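Local coordinates for vascular protein tyrosine phosphatase 1 (Rattus norvegicus, PDB 3I36), which is a receptor-type protein tyrosine phosphatase whose catalytic domain, the part described here, probably removes phosphate from phosphotyrosine residues of other proteins, at residues K54-S59 and I275-R280; P180-R185 and F203-W208; H211-T216 and E290-F295. All blocks are in the same frame, centred on the assembly; numbering follows the deposited sequence.

The three contacts illustrate how chemistry changes with place in a fold. Contact 1 lies at the surface, where a turn after helix 28-53 meets helix 272-280 through one aromatic face and two waters. Contact 2, partly buried, is a beta hairpin of the central sheet, held by backbone hydrogen bonds and a buried arginine-histidine pair. Contact 3, also partly buried, is mostly apolar, with a loop leaning on helix 290-305. Contacts 1 and 3 use helices that follow each other in the chain and meet where Val276 packs on Tyr293. Contacts 2 and 3 join where Trp208 packs against Pro214, while contacts 1 and 2 do not touch and flank the middle of the chain.

Contact 1 of 3, residues K54-S59 and I275-R280; sequences KLIGIS and IVYDLR
The carbonyl oxygen of Ile56 is joined to Arg280 through two waters, each 2.6 Å from Ile56 O. One of them also lies 2.6 Å from the carbonyl oxygen of Arg280. The other accepts from the guanidinium, with Arg280 NH1 3.1 Å away, and reaches the backbone oxygen of Lys54 as well. Beyond this contact, Arg280 NE and NH2 hydrogen-bond to Met286 O and Val287 O, and so hold the guanidinium with NH1 toward the turn.

Beside this polar bridge sits an apolar one. Ile56 CG2, set anti to the backbone N, stands over the middle of the Tyr277 ring as a CH-pi contact, 3.5 Å from the centroid and only 9° off the ring normal. The CG1 branch drops over the ring's rim, bringing Ile56 CD1 to 3.3 Å from Tyr277 CE1. Further round, Ile56 CG2 also meets Arg280 CB.

Leu55 to Ile58 form a type II beta turn with Gly57 at its third position. Its positive phi suits glycine, Gly57 CA comes within 3.7 Å of Arg280 O, and a side chain there would run into that oxygen.

The bonds from Arg280 to Met286 and Val287 hold the chain leading to Gln288, a probable substrate-binding residue of the phosphatase active site, and the turn packs against that arginine.

Contact 2 of 3, residues P180-R185 and F203-W208; sequences PEWTIR and FHFTSW
Backbone hydrogen bonds pair Thr183 with His204 in both directions: Thr183 N gives to His204 O at 2.7 Å, and His204 N returns a bond to Thr183 O. Past the end of the paired strands, Glu181 O accepts from Thr206 N at 3.2 Å, and Ser207 OG lies 2.8 Å from the same oxygen.

These are neighbouring strands of a beta hairpin in the mixed sheet at the heart of the tyrosine phosphatase fold. On its Thr183 and His204 face, Arg185 NH1 gives a nearly straight bond (166°) to His204 ND1 at 2.9 Å, in the guanidinium plane but tilted slightly from the imidazole plane; the two flat groups are turned 56° apart. His204 NE2 hydrogen-bonds Thr144 O, leaving ND1 to accept. Arg185 is extended from CG to NE, and NE forms a salt bridge with Glu176. A leucine in place of Arg185 would probably leave His204 ND1 without this donor and Glu176 without its salt-bridge partner.

Apolar contacts fill the other face. Phe205 CE2 comes to the edge of the indole, near its plane, 3.8 Å from Trp182 CE3; Ile184 CG1 lies 4.1 Å from Phe203 CD1. Trp182, Phe203 and Phe205 all reach Phe223.

Contact 3 of 3, residues H211-T216 and E290-F295; sequences HGVPDT and EDQYVF
Phe295 leaves helix 290-305 with CG anti to the backbone N (chi1 -180°), a torsion that sends its ring along the loop from Val213 to Thr216. Its CB starts beside Val213 CG1, at 3.9 Å. CG comes next to Val213 CB, and CD1 lies 3.8 Å from both Val213 CB and CG2; the two side chains run antiparallel past one another. At the far end CE1 meets Pro214 O at 3.5 Å, while Thr216 O approaches the ring edge in its plane. Phe295 CZ closes the series 3.7 Å from Pro214 CD. Pro214 CD sits over one face of the Phe295 ring, near its outer atoms, as a CH-pi contact.

Val213 CG1 reaches toward the helix's N-terminal end, touching Gln292 CG at 3.8 Å and the backbone of Asp291. Water joins Val213 N weakly to Asp291 OD2, and Gln292 NE2 gives to another water that makes a weak, long bond to Gly212 O. Gln292 OE1 accepts a hydrogen bond from the backbone N of Gln288, a probable substrate-binding residue.

The 211-216 segment follows directly on the Trp-Pro-Asp motif of tyrosine phosphatases, whose Asp210 probably binds substrate; Gln292 adjoins Gly249 of the phosphate-binding P-loop, so the contact borders the active site.

Contact 1 of 3, residues K54-S59 and I275-R280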
# COMPACT_ATOMS: atom_id res chain seq x y z
N LYS A 54 -12.03 13.59 -5.74
CA LYS A 54 -12.84 13.22 -4.58
C LYS A 54 -13.82 12.08 -4.83
O LYS A 54 -13.94 11.15 -4.02
CB LYS A 54 -13.61 14.45 -4.06
CG LYS A 54 -14.32 14.19 -2.74
CD LYS A 54 -14.97 15.46 -2.18
CE LYS A 54 -16.01 16.02 -3.12
NZ LYS A 54 -16.61 17.29 -2.61
N LEU A 55 -14.52 12.14 -5.95
CA LEU A 55 -15.61 11.21 -6.22
C LEU A 55 -15.17 10.04 -7.07
O LEU A 55 -15.96 9.16 -7.41
CB LEU A 55 -16.77 11.91 -6.92
CG LEU A 55 -17.31 13.15 -6.20
CD1 LEU A 55 -18.42 13.78 -7.04
CD2 LEU A 55 -17.82 12.78 -4.84
N ILE A 56 -13.89 10.00 -7.41
CA ILE A 56 -13.45 8.95 -8.30
C ILE A 56 -13.57 7.57 -7.67
O ILE A 56 -13.04 7.31 -6.58
CB ILE A 56 -12.03 9.15 -8.80
CG1 ILE A 56 -11.88 10.55 -9.43
CG2 ILE A 56 -11.68 8.06 -9.80
CD1 ILE A 56 -12.95 10.89 -10.46
N GLY A 57 -14.26 6.68 -8.38
CA GLY A 57 -14.39 5.29 -8.00
C GLY A 57 -15.47 5.02 -6.97
O GLY A 57 -15.82 3.87 -6.72
N ILE A 58 -16.02 6.06 -6.36
CA ILE A 58 -16.86 5.80 -5.18
C ILE A 58 -18.20 5.12 -5.49
O ILE A 58 -18.84 4.58 -4.59
CB ILE A 58 -17.07 7.06 -4.32
CG1 ILE A 58 -17.96 8.07 -5.05
CG2 ILE A 58 -15.70 7.65 -3.94
CD1 ILE A 58 -18.53 9.14 -4.13
N SER A 59 -18.60 5.15 -6.75
CA SER A 59 -19.83 4.46 -7.13
C SER A 59 -19.55 3.02 -7.57
O SER A 59 -20.45 2.33 -8.02
CB SER A 59 -20.56 5.21 -8.25
OG SER A 59 -19.83 5.16 -9.45
N ILE A 275 -2.20 8.83 -11.59
CA ILE A 275 -1.90 7.72 -10.70
C ILE A 275 -2.95 7.62 -9.61
O ILE A 275 -3.51 6.56 -9.39
CB ILE A 275 -0.51 7.86 -10.08
CG1 ILE A 275 0.54 7.62 -11.16
CG2 ILE A 275 -0.33 6.86 -8.94
CD1 ILE A 275 1.93 8.12 -10.78
N VAL A 276 -3.23 8.73 -8.93
CA VAL A 276 -4.15 8.66 -7.81
C VAL A 276 -5.52 8.30 -8.33
O VAL A 276 -6.23 7.51 -7.72
CB VAL A 276 -4.19 9.96 -7.00
CG1 VAL A 276 -5.24 9.86 -5.88
CG2 VAL A 276 -2.78 10.24 -6.42
N TYR A 277 -5.88 8.86 -9.47
CA TYR A 277 -7.14 8.51 -10.11
C TYR A 277 -7.25 7.00 -10.27
O TYR A 277 -8.23 6.36 -9.86
CB TYR A 277 -7.22 9.17 -11.47
CG TYR A 277 -8.58 9.08 -12.08
CD1 TYR A 277 -9.41 10.20 -12.13
CD2 TYR A 277 -9.04 7.89 -12.63
CE1 TYR A 277 -10.67 10.12 -12.69
CE2 TYR A 277 -10.30 7.81 -13.20
CZ TYR A 277 -11.11 8.93 -13.22
OH TYR A 277 -12.36 8.86 -13.77
N ASP A 278 -6.22 6.42 -10.87
CA ASP A 278 -6.14 4.98 -11.04
C ASP A 278 -6.27 4.26 -9.70
O ASP A 278 -7.03 3.30 -9.56
CB ASP A 278 -4.81 4.64 -11.69
CG ASP A 278 -4.72 3.19 -12.09
OD1 ASP A 278 -5.74 2.62 -12.53
OD2 ASP A 278 -3.62 2.65 -11.97
N LEU A 279 -5.52 4.70 -8.70
CA LEU A 279 -5.64 4.09 -7.38
C LEU A 279 -7.07 4.14 -6.88
O LEU A 279 -7.60 3.14 -6.40
CB LEU A 279 -4.70 4.75 -6.38
CG LEU A 279 -3.21 4.63 -6.74
CD1 LEU A 279 -2.39 5.28 -5.64
CD2 LEU A 279 -2.82 3.17 -6.95
N ARG A 280 -7.71 5.30 -7.01
CA ARG A 280 -9.09 5.45 -6.56
C ARG A 280 -10.07 4.55 -7.31
O ARG A 280 -11.11 4.18 -6.77
CB ARG A 280 -9.56 6.89 -6.71
CG ARG A 280 -8.86 7.87 -5.80
CD ARG A 280 -9.34 7.75 -4.36
NE ARG A 280 -8.55 8.70 -3.59
CZ ARG A 280 -8.82 9.99 -3.52
NH1 ARG A 280 -9.89 10.49 -4.13
NH2 ARG A 280 -8.00 10.79 -2.83
O HOH W 1 -12.47 8.90 -4.57
O HOH W 2 -12.36 5.42 -4.86

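Contact 2 of 3, residues P180-R185 and F203-W208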
# COMPACT_ATOMS: atom_id res chain seq x y z
N PRO A 180 15.84 3.30 13.33
CA PRO A 180 14.78 4.18 13.85
C PRO A 180 13.70 4.41 12.81
O PRO A 180 12.52 4.49 13.15
CB PRO A 180 15.53 5.48 14.15
CG PRO A 180 16.96 5.05 14.39
CD PRO A 180 17.18 3.91 13.43
N GLU A 181 14.10 4.49 11.55
CA GLU A 181 13.21 4.87 10.45
C GLU A 181 12.29 3.73 10.04
O GLU A 181 11.13 3.94 9.72
CB GLU A 181 14.03 5.33 9.24
CG GLU A 181 14.80 6.62 9.48
CD GLU A 181 16.02 6.42 10.38
OE1 GLU A 181 16.51 5.27 10.48
OE2 GLU A 181 16.48 7.42 10.98
N TRP A 182 12.84 2.52 10.03
CA TRP A 182 12.07 1.35 9.65
C TRP A 182 12.74 0.08 10.12
O TRP A 182 13.94 0.04 10.43
CB TRP A 182 11.87 1.28 8.13
CG TRP A 182 13.14 1.40 7.33
CD1 TRP A 182 14.11 0.45 7.17
CD2 TRP A 182 13.56 2.54 6.58
NE1 TRP A 182 15.11 0.93 6.36
CE2 TRP A 182 14.79 2.21 5.98
CE3 TRP A 182 13.01 3.80 6.35
CZ2 TRP A 182 15.48 3.10 5.15
CZ3 TRP A 182 13.70 4.69 5.54
CH2 TRP A 182 14.93 4.33 4.95
N THR A 183 11.93 -0.97 10.16
CA THR A 183 12.40 -2.28 10.53
C THR A 183 12.13 -3.19 9.36
O THR A 183 11.08 -3.11 8.73
CB THR A 183 11.65 -2.78 11.76
OG1 THR A 183 12.01 -1.96 12.87
CG2 THR A 183 11.99 -4.25 12.05
N ILE A 184 13.10 -4.04 9.06
CA ILE A 184 12.94 -4.98 7.99
C ILE A 184 12.99 -6.36 8.59
O ILE A 184 13.90 -6.69 9.36
CB ILE A 184 14.02 -4.79 6.92
CG1 ILE A 184 13.88 -3.39 6.30
CG2 ILE A 184 13.90 -5.86 5.85
CD1 ILE A 184 15.01 -3.01 5.37
N ARG A 185 11.98 -7.16 8.27
CA ARG A 185 11.88 -8.49 8.83
C ARG A 185 11.81 -9.48 7.70
O ARG A 185 11.09 -9.28 6.72
CB ARG A 185 10.64 -8.60 9.72
CG ARG A 185 10.58 -7.50 10.77
CD ARG A 185 9.49 -7.78 11.80
NE ARG A 185 9.47 -6.73 12.81
CZ ARG A 185 8.75 -5.62 12.70
NH1 ARG A 185 7.97 -5.42 11.64
NH2 ARG A 185 8.80 -4.70 13.66
N PHE A 203 8.73 -4.85 5.01
CA PHE A 203 9.35 -3.55 5.18
C PHE A 203 8.44 -2.76 6.06
O PHE A 203 7.37 -2.32 5.64
CB PHE A 203 9.52 -2.89 3.82
CG PHE A 203 10.37 -3.69 2.88
CD1 PHE A 203 11.73 -3.43 2.76
CD2 PHE A 203 9.83 -4.73 2.15
CE1 PHE A 203 12.52 -4.17 1.90
CE2 PHE A 203 10.61 -5.48 1.30
CZ PHE A 203 11.96 -5.19 1.17
N HIS A 204 8.85 -2.60 7.30
CA HIS A 204 8.02 -1.92 8.27
C HIS A 204 8.51 -0.50 8.46
O HIS A 204 9.50 -0.25 9.14
CB HIS A 204 8.04 -2.66 9.60
CG HIS A 204 7.00 -2.18 10.55
ND1 HIS A 204 6.72 -2.81 11.74
CD2 HIS A 204 6.13 -1.14 10.46
CE1 HIS A 204 5.74 -2.17 12.36
NE2 HIS A 204 5.36 -1.16 11.60
N PHE A 205 7.82 0.43 7.80
CA PHE A 205 8.10 1.84 7.96
C PHE A 205 7.45 2.26 9.26
O PHE A 205 6.23 2.32 9.36
CB PHE A 205 7.47 2.62 6.82
CG PHE A 205 7.97 4.02 6.70
CD1 PHE A 205 7.21 5.08 7.16
CD2 PHE A 205 9.21 4.27 6.12
CE1 PHE A 205 7.67 6.38 7.04
CE2 PHE A 205 9.68 5.56 5.99
CZ PHE A 205 8.91 6.63 6.46
N THR A 206 8.27 2.53 10.26
CA THR A 206 7.74 2.78 11.59
C THR A 206 7.71 4.26 11.92
O THR A 206 7.23 4.65 12.98
CB THR A 206 8.62 2.11 12.64
OG1 THR A 206 9.97 2.55 12.46
CG2 THR A 206 8.57 0.60 12.50
N SER A 207 8.21 5.07 11.00
CA SER A 207 8.48 6.47 11.33
C SER A 207 7.55 7.47 10.64
O SER A 207 7.83 8.65 10.62
CB SER A 207 9.94 6.81 11.04
OG SER A 207 10.26 6.55 9.69
N TRP A 208 6.44 7.00 10.09
CA TRP A 208 5.47 7.95 9.60
C TRP A 208 4.90 8.70 10.81
O TRP A 208 4.54 8.08 11.81
CB TRP A 208 4.34 7.21 8.89
CG TRP A 208 3.56 8.09 8.00
CD1 TRP A 208 2.73 9.10 8.37
CD2 TRP A 208 3.52 8.04 6.57
NE1 TRP A 208 2.17 9.69 7.26
CE2 TRP A 208 2.63 9.05 6.14
CE3 TRP A 208 4.14 7.24 5.61
CZ2 TRP A 208 2.37 9.28 4.79
CZ3 TRP A 208 3.87 7.46 4.28
CH2 TRP A 208 3.00 8.48 3.88
O HOH W 3 10.04 4.66 14.05
O HOH W 4 11.90 0.81 13.03

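Contact 3 of 3, residues H211-T216 and E290-F295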
# COMPACT_ATOMS: atom_id res chain seq x y z
N HIS A 211 0.69 12.20 13.17
CA HIS A 211 -0.20 13.13 12.48
C HIS A 211 0.52 13.72 11.29
O HIS A 211 1.71 14.03 11.36
CB HIS A 211 -0.64 14.25 13.43
CG HIS A 211 -1.35 13.75 14.65
ND1 HIS A 211 -0.69 13.50 15.83
CD2 HIS A 211 -2.65 13.45 14.86
CE1 HIS A 211 -1.56 13.07 16.73
NE2 HIS A 211 -2.76 13.03 16.16
N GLY A 212 -0.21 13.86 10.19
CA GLY A 212 0.34 14.47 9.00
C GLY A 212 1.34 13.57 8.32
O GLY A 212 1.52 12.41 8.71
N VAL A 213 1.99 14.11 7.31
CA VAL A 213 2.92 13.37 6.49
C VAL A 213 4.33 13.56 7.01
O VAL A 213 4.59 14.47 7.81
CB VAL A 213 2.85 13.88 5.05
CG1 VAL A 213 1.46 13.61 4.48
CG2 VAL A 213 3.18 15.37 5.01
N PRO A 214 5.27 12.73 6.55
CA PRO A 214 6.66 12.93 6.95
C PRO A 214 7.16 14.35 6.61
O PRO A 214 6.74 14.93 5.61
CB PRO A 214 7.42 11.90 6.11
CG PRO A 214 6.41 10.83 5.83
CD PRO A 214 5.11 11.57 5.66
N ASP A 215 8.04 14.88 7.45
CA ASP A 215 8.59 16.22 7.23
C ASP A 215 9.41 16.31 5.96
O ASP A 215 9.48 17.36 5.32
CB ASP A 215 9.45 16.63 8.43
CG ASP A 215 8.64 16.80 9.69
OD1 ASP A 215 7.45 17.17 9.60
OD2 ASP A 215 9.21 16.57 10.78
N THR A 216 10.05 15.21 5.59
CA THR A 216 10.86 15.15 4.39
C THR A 216 10.45 13.93 3.60
O THR A 216 9.76 13.06 4.13
CB THR A 216 12.37 15.05 4.69
OG1 THR A 216 12.64 13.83 5.39
CG2 THR A 216 12.84 16.23 5.53
N GLU A 290 -5.39 15.56 1.58
CA GLU A 290 -4.77 16.50 0.67
C GLU A 290 -3.28 16.62 1.00
O GLU A 290 -2.46 16.74 0.11
CB GLU A 290 -5.46 17.84 0.82
CG GLU A 290 -5.08 18.84 -0.21
CD GLU A 290 -5.80 20.13 0.04
OE1 GLU A 290 -7.01 20.16 -0.22
OE2 GLU A 290 -5.16 21.09 0.52
N ASP A 291 -2.94 16.59 2.28
CA ASP A 291 -1.53 16.68 2.68
C ASP A 291 -0.74 15.56 2.02
O ASP A 291 0.36 15.77 1.51
CB ASP A 291 -1.38 16.59 4.21
CG ASP A 291 -2.01 17.76 4.94
OD1 ASP A 291 -2.60 18.66 4.30
OD2 ASP A 291 -1.90 17.80 6.18
N GLN A 292 -1.31 14.36 2.02
CA GLN A 292 -0.63 13.25 1.35
C GLN A 292 -0.45 13.53 -0.12
O GLN A 292 0.59 13.23 -0.69
CB GLN A 292 -1.39 11.94 1.54
CG GLN A 292 -1.26 11.42 2.96
CD GLN A 292 -2.22 10.31 3.26
OE1 GLN A 292 -3.03 9.92 2.42
NE2 GLN A 292 -2.15 9.79 4.48
N TYR A 293 -1.49 14.07 -0.75
CA TYR A 293 -1.43 14.36 -2.18
C TYR A 293 -0.35 15.40 -2.47
O TYR A 293 0.38 15.29 -3.45
CB TYR A 293 -2.78 14.86 -2.66
CG TYR A 293 -2.87 15.02 -4.16
CD1 TYR A 293 -3.12 13.93 -4.97
CD2 TYR A 293 -2.68 16.26 -4.76
CE1 TYR A 293 -3.21 14.06 -6.34
CE2 TYR A 293 -2.78 16.40 -6.13
CZ TYR A 293 -3.04 15.29 -6.91
OH TYR A 293 -3.13 15.41 -8.28
N VAL A 294 -0.27 16.41 -1.63
CA VAL A 294 0.78 17.41 -1.79
C VAL A 294 2.13 16.76 -1.53
O VAL A 294 3.09 17.02 -2.24
CB VAL A 294 0.58 18.61 -0.86
CG1 VAL A 294 1.78 19.56 -0.96
CG2 VAL A 294 -0.71 19.33 -1.24
N PHE A 295 2.19 15.92 -0.51
CA PHE A 295 3.40 15.17 -0.19
C PHE A 295 3.90 14.41 -1.40
O PHE A 295 5.11 14.33 -1.63
CB PHE A 295 3.14 14.23 0.99
CG PHE A 295 4.34 13.42 1.41
CD1 PHE A 295 5.33 13.97 2.22
CD2 PHE A 295 4.45 12.10 1.03
CE1 PHE A 295 6.41 13.21 2.63
CE2 PHE A 295 5.53 11.34 1.42
CZ PHE A 295 6.52 11.89 2.22
O HOH W 5 -0.31 10.82 6.32
O HOH W 6 1.30 16.77 7.07